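Local coordinates for putative lipoprotein YcdA (PDB 4R4G) that is of unknown function but is probably a membrane-anchored lipoprotein, built from an immunoglobulin-like N-terminal domain and a mixed alpha/beta C-terminal domain, at residues 145-150 against 222-227; 237-242 against 292-297; 242-247 against 287-292. All coordinates share one frame; numbering follows the deposited sequence.

All three contacts lie in the C-terminal domain and gather round one mixed beta sheet. Contact 1 is the most central in the chain: the start of helix 145-157 lies on strand 221-230, through apolar side chains, two of them alanines, and one hydroxyl pair. Contact 2 joins strands 233-244 and 293-301 in the same sheet by four backbone bonds, with one face largely buried and the other polar and partly exposed, with two glutamates and two threonines. Contact 3 lies farthest out, about 24 Å from the chain centre to its own, where the end of strand 233-244 meets a loop through two backbone bonds. Contacts 2 and 3 share Pro242 and Glu292.

Contact 1 (145-150 against 222-227)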
loop_
_atom_site.group_PDB
_atom_site.type_symbol
_atom_site.label_atom_id
_atom_site.label_comp_id
_atom_site.label_asym_id
_atom_site.label_seq_id
_atom_site.Cartn_x
_atom_site.Cartn_y
_atom_site.Cartn_z
ATOM N N ASP A 145 0.853 -4.810 -4.703
ATOM C CA ASP A 145 -0.312 -4.705 -5.595
ATOM C C ASP A 145 -1.216 -3.499 -5.268
ATOM O O ASP A 145 -1.704 -2.843 -6.203
ATOM C CB ASP A 145 -1.162 -5.986 -5.555
ATOM C CG ASP A 145 -0.707 -7.109 -6.476
ATOM O OD1 ASP A 145 0.429 -7.008 -7.046
ATOM O OD2 ASP A 145 -1.464 -8.102 -6.615
ATOM N N SER A 146 -1.451 -3.220 -3.954
ATOM C CA SER A 146 -2.299 -2.111 -3.519
ATOM C C SER A 146 -1.684 -0.772 -3.873
ATOM O O SER A 146 -2.433 0.159 -4.198
ATOM C CB SER A 146 -2.598 -2.176 -2.024
ATOM O OG SER A 146 -1.443 -2.452 -1.257
ATOM N N ALA A 147 -0.329 -0.666 -3.808
ATOM C CA ALA A 147 0.397 0.565 -4.138
ATOM C C ALA A 147 0.322 0.796 -5.644
ATOM O O ALA A 147 0.111 1.932 -6.078
ATOM C CB ALA A 147 1.838 0.492 -3.663
ATOM N N LYS A 148 0.415 -0.294 -6.440
ATOM C CA LYS A 148 0.290 -0.256 -7.900
ATOM C C LYS A 148 -1.095 0.337 -8.213
ATOM O O LYS A 148 -1.180 1.360 -8.903
ATOM C CB LYS A 148 0.523 -1.658 -8.533
ATOM C CG LYS A 148 1.984 -2.180 -8.404
ATOM C CD LYS A 148 2.226 -3.559 -9.083
ATOM C CE LYS A 148 3.496 -4.273 -8.625
ATOM N NZ LYS A 148 3.240 -5.341 -7.584
ATOM N N ALA A 149 -2.149 -0.215 -7.590
ATOM C CA ALA A 149 -3.513 0.287 -7.697
ATOM C C ALA A 149 -3.630 1.763 -7.243
ATOM O O ALA A 149 -4.204 2.550 -7.992
ATOM C CB ALA A 149 -4.456 -0.585 -6.902
ATOM N N LEU A 150 -3.044 2.166 -6.088
ATOM C CA LEU A 150 -3.109 3.573 -5.650
ATOM C C LEU A 150 -2.461 4.513 -6.687
ATOM O O LEU A 150 -3.001 5.586 -6.972
ATOM C CB LEU A 150 -2.486 3.812 -4.268
ATOM C CG LEU A 150 -2.470 5.292 -3.867
ATOM C CD1 LEU A 150 -3.876 5.820 -3.604
ATOM C CD2 LEU A 150 -1.555 5.562 -2.725
ATOM N N ILE A 222 4.810 11.023 -6.976
ATOM C CA ILE A 222 4.281 10.146 -5.947
ATOM C C ILE A 222 5.120 8.863 -5.896
ATOM O O ILE A 222 5.357 8.211 -6.916
ATOM C CB ILE A 222 2.771 9.843 -6.084
ATOM C CG1 ILE A 222 2.329 8.846 -4.990
ATOM C CG2 ILE A 222 2.403 9.336 -7.498
ATOM C CD1 ILE A 222 0.837 8.727 -4.702
ATOM N N GLN A 223 5.577 8.524 -4.701
ATOM C CA GLN A 223 6.227 7.254 -4.411
ATOM C C GLN A 223 5.244 6.519 -3.532
ATOM O O GLN A 223 4.895 7.040 -2.466
ATOM C CB GLN A 223 7.598 7.438 -3.736
ATOM C CG GLN A 223 8.748 7.801 -4.677
ATOM C CD GLN A 223 10.077 7.758 -3.948
ATOM O OE1 GLN A 223 10.604 8.790 -3.510
ATOM N NE2 GLN A 223 10.634 6.558 -3.768
ATOM N N ALA A 224 4.701 5.390 -4.011
ATOM C CA ALA A 224 3.696 4.629 -3.255
ATOM C C ALA A 224 4.234 3.272 -2.777
ATOM O O ALA A 224 4.725 2.463 -3.574
ATOM C CB ALA A 224 2.450 4.423 -4.104
ATOM N N LYS A 225 4.139 3.019 -1.471
ATOM C CA LYS A 225 4.577 1.750 -0.902
ATOM C C LYS A 225 3.532 1.194 0.013
ATOM O O LYS A 225 3.095 1.901 0.912
ATOM C CB LYS A 225 5.895 1.911 -0.120
ATOM C CG LYS A 225 6.493 0.562 0.255
ATOM C CD LYS A 225 7.529 0.592 1.350
ATOM C CE LYS A 225 7.786 -0.849 1.746
ATOM N NZ LYS A 225 8.928 -1.019 2.684
ATOM N N THR A 226 3.143 -0.070 -0.189
ATOM C CA THR A 226 2.253 -0.784 0.736
ATOM C C THR A 226 3.087 -1.102 1.992
ATOM O O THR A 226 4.138 -1.756 1.883
ATOM C CB THR A 226 1.678 -2.038 0.099
ATOM O OG1 THR A 226 1.068 -1.679 -1.139
ATOM C CG2 THR A 226 0.667 -2.707 0.990
ATOM N N THR A 227 2.651 -0.597 3.156
ATOM C CA THR A 227 3.384 -0.780 4.398
ATOM C C THR A 227 2.794 -1.929 5.256
ATOM O O THR A 227 3.542 -2.568 6.005
ATOM C CB THR A 227 3.482 0.544 5.145
ATOM O OG1 THR A 227 2.183 1.116 5.338
ATOM C CG2 THR A 227 4.370 1.533 4.422
#
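Ser146 and Thr226 join hydroxyls where the start of helix 145-157 packs on a strand of the mixed sheet, an alpha-on-beta layer of the C-terminal domain. The hydrogen bond between Ser146 OG and Thr226 OG1 is 2.6 Å long, and either hydroxyl could be the donor. Ser146 holds OG between its backbone N and carbonyl carbon (chi1 45°), which turns the hydroxyl across to the strand. Thr226 OG1 also lies beside the next residue of the helix, 3.4 Å from Ala147 CB. Ala147 then makes the closest backbone approach: its CB points at the strand and meets Ala224 CB at 4.0 Å. With methyl groups meeting at Ala147 and Ala224, the short helix and strand segments run 6.7 Å apart, axis to axis, at 147° between their directions. One turn on from Ser146, Leu150 reaches both Ala224 and Ile222 with one branch. Beyond this shell, Ser146 and Leu150 also touch Val236 of strand 233-244 and Met299 of strand 293-301, so the helix lies across several strands of the sheet, and Gln144 OE1 accepts a hydrogen bond from the backbone N of Thr226. On the side of the helix turned from the strand, Lys148 and Asp145 form a weak salt bridge. At the far end of the patch, Leu150 CD2 rests 4.4 Å from Ile222 CD1.

Contact 2 (237-242 against 292-297)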
loop_
_atom_site.group_PDB
_atom_site.type_symbol
_atom_site.label_atom_id
_atom_site.label_comp_id
_atom_site.label_asym_id
_atom_site.label_seq_id
_atom_site.Cartn_x
_atom_site.Cartn_y
_atom_site.Cartn_z
ATOM N N GLU A 237 1.521 3.905 1.835
ATOM C CA GLU A 237 2.227 5.096 2.261
ATOM C C GLU A 237 2.617 5.859 1.000
ATOM O O GLU A 237 3.450 5.394 0.215
ATOM C CB GLU A 237 3.439 4.665 3.094
ATOM C CG GLU A 237 4.146 5.754 3.869
ATOM C CD GLU A 237 4.873 5.259 5.107
ATOM O OE1 GLU A 237 4.228 4.609 5.967
ATOM O OE2 GLU A 237 6.085 5.550 5.231
ATOM N N ALA A 238 1.944 6.984 0.754
ATOM C CA ALA A 238 2.198 7.806 -0.427
ATOM C C ALA A 238 3.099 8.966 -0.073
ATOM O O ALA A 238 2.760 9.768 0.797
ATOM C CB ALA A 238 0.893 8.304 -1.003
ATOM N N THR A 239 4.278 9.020 -0.693
ATOM C CA THR A 239 5.210 10.105 -0.430
ATOM C C THR A 239 5.099 10.985 -1.644
ATOM O O THR A 239 5.430 10.579 -2.765
ATOM C CB THR A 239 6.617 9.582 -0.075
ATOM O OG1 THR A 239 6.536 8.661 1.044
ATOM C CG2 THR A 239 7.588 10.709 0.228
ATOM N N VAL A 240 4.550 12.174 -1.426
ATOM C CA VAL A 240 4.236 13.070 -2.505
ATOM C C VAL A 240 5.101 14.312 -2.506
ATOM O O VAL A 240 5.176 15.013 -1.492
ATOM C CB VAL A 240 2.721 13.455 -2.417
ATOM C CG1 VAL A 240 2.343 14.545 -3.434
ATOM C CG2 VAL A 240 1.814 12.226 -2.567
ATOM N N LYS A 241 5.723 14.589 -3.687
ATOM C CA LYS A 241 6.490 15.791 -3.992
ATOM C C LYS A 241 5.478 16.758 -4.626
ATOM O O LYS A 241 5.014 16.472 -5.737
ATOM C CB LYS A 241 7.666 15.445 -4.939
ATOM C CG LYS A 241 8.548 16.632 -5.359
ATOM C CD LYS A 241 9.732 16.204 -6.260
ATOM C CE LYS A 241 9.358 15.938 -7.709
ATOM N NZ LYS A 241 10.481 15.342 -8.478
ATOM N N PRO A 242 5.023 17.827 -3.936
ATOM C CA PRO A 242 3.999 18.679 -4.544
ATOM C C PRO A 242 4.528 19.711 -5.515
ATOM O O PRO A 242 5.722 19.987 -5.519
ATOM C CB PRO A 242 3.381 19.387 -3.337
ATOM C CG PRO A 242 4.461 19.465 -2.354
ATOM C CD PRO A 242 5.392 18.310 -2.587
ATOM N N GLU A 292 8.398 17.153 0.920
ATOM C CA GLU A 292 7.597 15.975 0.628
ATOM C C GLU A 292 6.593 15.797 1.748
ATOM O O GLU A 292 6.852 16.227 2.872
ATOM C CB GLU A 292 8.471 14.718 0.509
ATOM C CG GLU A 292 9.119 14.503 -0.847
ATOM C CD GLU A 292 9.778 13.148 -1.056
ATOM O OE1 GLU A 292 10.369 12.601 -0.092
ATOM O OE2 GLU A 292 9.707 12.635 -2.198
ATOM N N LYS A 293 5.459 15.179 1.458
ATOM C CA LYS A 293 4.452 14.881 2.465
ATOM C C LYS A 293 4.106 13.423 2.320
ATOM O O LYS A 293 3.970 12.920 1.203
ATOM C CB LYS A 293 3.218 15.794 2.334
ATOM C CG LYS A 293 2.357 15.880 3.605
ATOM C CD LYS A 293 1.462 17.120 3.592
ATOM C CE LYS A 293 0.720 17.364 4.886
ATOM N NZ LYS A 293 0.203 18.762 4.965
ATOM N N THR A 294 4.049 12.722 3.435
ATOM C CA THR A 294 3.723 11.307 3.407
ATOM C C THR A 294 2.301 11.147 3.929
ATOM O O THR A 294 1.969 11.677 4.989
ATOM C CB THR A 294 4.765 10.512 4.168
ATOM O OG1 THR A 294 6.063 10.934 3.735
ATOM C CG2 THR A 294 4.625 9.036 3.936
ATOM N N VAL A 295 1.442 10.496 3.151
ATOM C CA VAL A 295 0.038 10.320 3.521
ATOM C C VAL A 295 -0.245 8.850 3.556
ATOM O O VAL A 295 0.150 8.139 2.638
ATOM C CB VAL A 295 -0.935 11.072 2.558
ATOM C CG1 VAL A 295 -2.396 10.828 2.928
ATOM C CG2 VAL A 295 -0.652 12.562 2.544
ATOM N N GLU A 296 -0.917 8.382 4.600
ATOM C CA GLU A 296 -1.302 6.978 4.672
ATOM C C GLU A 296 -2.694 6.880 4.115
ATOM O O GLU A 296 -3.549 7.711 4.429
ATOM C CB GLU A 296 -1.201 6.412 6.095
ATOM C CG GLU A 296 0.219 6.055 6.491
ATOM C CD GLU A 296 0.378 5.298 7.795
ATOM O OE1 GLU A 296 -0.242 5.710 8.805
ATOM O OE2 GLU A 296 1.175 4.330 7.818
ATOM N N VAL A 297 -2.891 5.934 3.210
ATOM C CA VAL A 297 -4.146 5.749 2.493
ATOM C C VAL A 297 -4.540 4.285 2.600
ATOM O O VAL A 297 -3.707 3.405 2.382
ATOM C CB VAL A 297 -3.965 6.230 1.014
ATOM C CG1 VAL A 297 -4.958 5.580 0.059
ATOM C CG2 VAL A 297 -4.036 7.747 0.914
#
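Glu292 lays its carboxylate against Thr239 just before strand 293-301 pairs antiparallel with strand 233-244: OE1 lies 3.4 Å from Thr239 CG2, which the first torsion of Thr239 (chi1 -55°) turns towards Glu292 while setting OG1 beside Thr294. Lys293 and Val240 follow as a hydrogen-bonded pair. Val240 N gives a nearly straight bond to Lys293 O (2.8 Å, 179° at the hydrogen), and Lys293 N returns one to Val240 O; the lysine's aliphatic chain starts on the Val240 side of the sheet but its end leads away. Thr294 opposes Thr239 in a non-hydrogen-bonded pair, with Thr294 CG2 3.5 Å from Thr239 OG1. The same methyl lies against Glu237, at 3.3 Å from CG. Val295 pairs with Ala238 through two bonds of 2.8 Å each, Ala238 N to Val295 O and Val295 N to Ala238 O. Glu296 faces Glu237 in the next pair, and their carboxylates, turned 64° apart, bring Glu296 OE2 to 3.6 Å from Glu237 OE1. Replacing Glu237 by an alanine would probably uncover one side of the Thr294 methyl, which would keep Thr239 OG1 as a neighbour. Val297 continues the strand, its side chain, like that of Ala238, meeting Leu150 of helix 145-157 and Leu319 of helix 314-321. The backbone ladder therefore supplies the cohesion: Ala238, Val240 and Val295 are the buried apolar residues of a face that Lys293 leaves at its edge, whereas the other carries Thr239 and Thr294 with Glu237 and Glu296, whose repulsion a shared proton or counter-ion would probably ease.

Contact 3 (242-247 against 287-292); sequences PVDASS and GPASSE
With CG anti to its backbone N (chi1 -179°), Asp244 sends its carboxylate on along the chain towards Ser246 and leaves CB against Ala289, the two CB atoms 3.8 Å apart. The carboxylate closes an Asx turn: Asp244 OD1 accepts the backbone N of Ser246 at 3.2 Å and Ser246 OG at 2.7 Å. Both donors come from the same face of the carboxylate plane, so one oxygen is gripped twice and the chain is bent as it leaves the strand. Across the contact, Val243 and Pro288 stand opposite each other as a single beta bridge, flanked by two backbone bonds. Asp244 N reaches Gly287 O at 2.8 Å, nearly along the C=O axis, and Ala289 N reaches Pro242 O at 2.7 Å with an angle of 164° at the hydrogen. Pro288, which has no N-H to give, fits between them because neither bond needs one from it. The Pro242 ring adds an apolar part, its CG lying 3.8 Å from Ala289 CB. Separately, Pro242 CD approaches the carbonyl oxygen of Ser291 at 3.4 Å. The bridge thus tethers the loop leading from helix 268-283 into strand 293-301 to the end of strand 233-244. Val243 also exchanges backbone bonds with Phe323 and Lys325 near the C-terminus, and its side chain also rests on Leu286 and on Leu216 and Asn219 of helix 203-219.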
loop_
_atom_site.group_PDB
_atom_site.type_symbol
_atom_site.label_atom_id
_atom_site.label_comp_id
_atom_site.label_asym_id
_atom_site.label_seq_id
_atom_site.Cartn_x
_atom_site.Cartn_y
_atom_site.Cartn_z
ATOM N N PRO A 242 5.023 17.827 -3.936
ATOM C CA PRO A 242 3.999 18.679 -4.544
ATOM C C PRO A 242 4.528 19.711 -5.515
ATOM O O PRO A 242 5.722 19.987 -5.519
ATOM C CB PRO A 242 3.381 19.387 -3.337
ATOM C CG PRO A 242 4.461 19.465 -2.354
ATOM C CD PRO A 242 5.392 18.310 -2.587
ATOM N N VAL A 243 3.623 20.307 -6.304
ATOM C CA VAL A 243 3.932 21.430 -7.156
ATOM C C VAL A 243 3.968 22.620 -6.164
ATOM O O VAL A 243 3.110 22.692 -5.276
ATOM C CB VAL A 243 2.878 21.573 -8.319
ATOM C CG1 VAL A 243 2.833 22.968 -8.893
ATOM C CG2 VAL A 243 3.124 20.571 -9.437
ATOM N N ASP A 244 4.987 23.499 -6.257
ATOM C CA ASP A 244 5.063 24.676 -5.387
ATOM C C ASP A 244 4.302 25.814 -6.045
ATOM O O ASP A 244 4.830 26.488 -6.924
ATOM C CB ASP A 244 6.519 25.071 -5.061
ATOM C CG ASP A 244 6.665 26.274 -4.135
ATOM O OD1 ASP A 244 5.661 26.667 -3.499
ATOM O OD2 ASP A 244 7.787 26.812 -4.037
ATOM N N ALA A 245 3.050 26.005 -5.616
ATOM C CA ALA A 245 2.125 27.007 -6.141
ATOM C C ALA A 245 2.142 28.283 -5.310
ATOM O O ALA A 245 1.242 29.129 -5.449
ATOM C CB ALA A 245 0.718 26.439 -6.197
ATOM N N SER A 246 3.200 28.452 -4.495
ATOM C CA SER A 246 3.367 29.620 -3.635
ATOM C C SER A 246 3.296 30.900 -4.432
ATOM O O SER A 246 2.645 31.845 -3.989
ATOM C CB SER A 246 4.677 29.549 -2.852
ATOM O OG SER A 246 5.800 29.335 -3.693
ATOM N N SER A 247 3.872 30.902 -5.645
ATOM C CA SER A 247 3.892 32.086 -6.515
ATOM C C SER A 247 2.646 32.294 -7.359
ATOM O O SER A 247 2.492 33.395 -7.888
ATOM C CB SER A 247 5.085 32.018 -7.461
ATOM O OG SER A 247 5.036 30.860 -8.277
ATOM N N GLY A 287 7.181 24.634 -10.646
ATOM C CA GLY A 287 7.986 23.445 -10.382
ATOM C C GLY A 287 7.683 22.757 -9.070
ATOM O O GLY A 287 6.904 23.271 -8.264
ATOM N N PRO A 288 8.292 21.591 -8.803
ATOM C CA PRO A 288 8.044 20.925 -7.522
ATOM C C PRO A 288 8.602 21.693 -6.331
ATOM O O PRO A 288 9.537 22.500 -6.470
ATOM C CB PRO A 288 8.753 19.578 -7.664
ATOM C CG PRO A 288 9.165 19.467 -9.064
ATOM C CD PRO A 288 9.267 20.836 -9.605
ATOM N N ALA A 289 8.001 21.444 -5.159
ATOM C CA ALA A 289 8.421 22.025 -3.898
ATOM C C ALA A 289 9.615 21.244 -3.361
ATOM O O ALA A 289 9.828 20.093 -3.766
ATOM C CB ALA A 289 7.269 22.001 -2.910
ATOM N N SER A 290 10.415 21.878 -2.486
ATOM C CA SER A 290 11.595 21.267 -1.845
ATOM C C SER A 290 11.187 20.032 -1.009
ATOM O O SER A 290 11.737 18.935 -1.186
ATOM C CB SER A 290 12.299 22.296 -0.961
ATOM O OG SER A 290 11.378 23.222 -0.400
ATOM N N SER A 291 10.151 20.228 -0.159
ATOM C CA SER A 291 9.539 19.276 0.770
ATOM C C SER A 291 8.757 18.137 0.093
ATOM O O SER A 291 8.506 18.144 -1.112
ATOM C CB SER A 291 8.592 20.018 1.711
ATOM O OG SER A 291 7.588 20.732 1.004
ATOM N N GLU A 292 8.398 17.153 0.920
ATOM C CA GLU A 292 7.597 15.975 0.628
ATOM C C GLU A 292 6.593 15.797 1.748
ATOM O O GLU A 292 6.852 16.227 2.872
ATOM C CB GLU A 292 8.471 14.718 0.509
ATOM C CG GLU A 292 9.119 14.503 -0.847
ATOM C CD GLU A 292 9.778 13.148 -1.056
ATOM O OE1 GLU A 292 10.369 12.601 -0.092
ATOM O OE2 GLU A 292 9.707 12.635 -2.198
#